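Local atomic coordinates of Peptide/nickel transport system substrate-binding protein (Listeria monocytogenes serotype 1/2a, PDB entry 5KZT), a protein that binds peptides as the extracellular substrate-binding protein OppA, and probably hands them to a membrane transporter for import. Residues Y50-D53 with I57-I60. Sequence-based numbering, arbitrary orientation.
Sequences YALD and IPAI
Tyr50 sets its ring beside the strand 58-60, with Ile60 over one face: CG2 of Ile60 stands 4.1 Å from the ring centroid and 29° off the ring normal, a CH-pi contact, and Ile60 CA lies over the same ring nearer its rim. Tyr50 and Ile60 form a non-hydrogen-bonded pair whose side chains diverge; CG2 of Ile60, anti to its own carbonyl carbon and beside the backbone N, is the branch that reaches the Tyr50 ring. Pro58 borders the same ring differently, its carbonyl carbon near the ring plane at the edge and its CB 3.9 Å from Tyr50 CD2. On the Pro58 side of the sheet Leu52 lies alongside the proline, Leu52 CD1 to Pro58 CG 3.9 Å. Ala51 and Ala59 point to the other face and pair through two backbone bonds, Ala51 N to Ala59 O and Ala59 N to Ala51 O, each 2.9 Å. This is a short two-stranded antiparallel beta hairpin at the surface of the solute-binding fold, with Asn158 of the helix 157-161 touching both Tyr50 and Pro58. At the turn end Asp53 works twice. Its N donates to Ile57 O, and its carboxylate returns to accept Ile57 N at OD1 (3.0 Å, N-H...O angle 161°), met from above the carboxylate plane. With chi1 at 72°, CG sits between the backbone N and the carbonyl carbon, which brings OD1 back over the turn, where Asp55 N adds a weak bond. Ile57 runs beside the carboxylate, its CB 3.7 Å from Asp53 OD1.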
loop_
_atom_site.group_PDB
_atom_site.type_symbol
_atom_site.label_atom_id
_atom_site.label_comp_id
_atom_site.label_asym_id
_atom_site.label_seq_id
_atom_site.Cartn_x
_atom_site.Cartn_y
_atom_site.Cartn_z
ATOM N N TYR A 50 -16.607 8.316 -1.787
ATOM C CA TYR A 50 -15.751 9.386 -2.281
ATOM C C TYR A 50 -14.704 8.762 -3.183
ATOM O O TYR A 50 -14.466 7.572 -3.113
ATOM C CB TYR A 50 -15.055 10.100 -1.124
ATOM C CG TYR A 50 -15.920 11.108 -0.383
ATOM C CD1 TYR A 50 -16.956 10.698 0.447
ATOM C CD2 TYR A 50 -15.696 12.485 -0.517
ATOM C CE1 TYR A 50 -17.751 11.625 1.118
ATOM C CE2 TYR A 50 -16.481 13.401 0.142
ATOM C CZ TYR A 50 -17.497 12.963 0.960
ATOM O OH TYR A 50 -18.267 13.906 1.586
ATOM N N ALA A 51 -14.096 9.580 -4.022
ATOM C CA ALA A 51 -12.944 9.191 -4.795
ATOM C C ALA A 51 -12.064 10.434 -4.981
ATOM O O ALA A 51 -12.592 11.542 -5.128
ATOM C CB ALA A 51 -13.400 8.612 -6.129
ATOM N N LEU A 52 -10.738 10.262 -4.956
ATOM C CA LEU A 52 -9.797 11.383 -5.144
ATOM C C LEU A 52 -9.984 12.034 -6.503
ATOM O O LEU A 52 -10.053 11.347 -7.511
ATOM C CB LEU A 52 -8.334 10.922 -4.985
ATOM C CG LEU A 52 -7.802 10.987 -3.543
ATOM C CD1 LEU A 52 -8.796 10.457 -2.536
ATOM C CD2 LEU A 52 -6.441 10.316 -3.397
ATOM N N ASP A 53 -10.088 13.362 -6.498
ATOM C CA ASP A 53 -10.208 14.160 -7.703
ATOM C C ASP A 53 -8.829 14.520 -8.280
ATOM O O ASP A 53 -7.788 14.099 -7.765
ATOM C CB ASP A 53 -11.075 15.415 -7.444
ATOM C CG ASP A 53 -10.382 16.475 -6.578
ATOM O OD1 ASP A 53 -9.157 16.400 -6.351
ATOM O OD2 ASP A 53 -11.087 17.402 -6.127
ATOM N N ILE A 57 -7.887 15.572 -3.774
ATOM C CA ILE A 57 -8.847 15.777 -2.702
ATOM C C ILE A 57 -10.003 14.798 -2.858
ATOM O O ILE A 57 -10.550 14.690 -3.953
ATOM C CB ILE A 57 -9.434 17.211 -2.747
ATOM C CG1 ILE A 57 -8.307 18.270 -2.696
ATOM C CG2 ILE A 57 -10.470 17.405 -1.631
ATOM C CD1 ILE A 57 -8.752 19.670 -3.065
ATOM N N PRO A 58 -10.413 14.109 -1.768
ATOM C CA PRO A 58 -11.598 13.282 -1.900
ATOM C C PRO A 58 -12.813 14.104 -2.278
ATOM O O PRO A 58 -13.049 15.169 -1.713
ATOM C CB PRO A 58 -11.766 12.655 -0.501
ATOM C CG PRO A 58 -10.405 12.755 0.110
ATOM C CD PRO A 58 -9.867 14.050 -0.400
ATOM N N ALA A 59 -13.546 13.611 -3.265
ATOM C CA ALA A 59 -14.754 14.252 -3.769
ATOM C C ALA A 59 -15.866 13.209 -3.795
ATOM O O ALA A 59 -15.615 12.012 -4.000
ATOM C CB ALA A 59 -14.505 14.800 -5.158
ATOM N N ILE A 60 -17.102 13.652 -3.614
ATOM C CA ILE A 60 -18.211 12.721 -3.632
ATOM C C ILE A 60 -18.234 11.916 -4.936
ATOM O O ILE A 60 -17.963 12.451 -6.015
ATOM C CB ILE A 60 -19.580 13.387 -3.330
ATOM C CG1 ILE A 60 -19.943 14.467 -4.352
ATOM C CG2 ILE A 60 -19.568 13.935 -1.917
ATOM C CD1 ILE A 60 -21.331 15.035 -4.144
#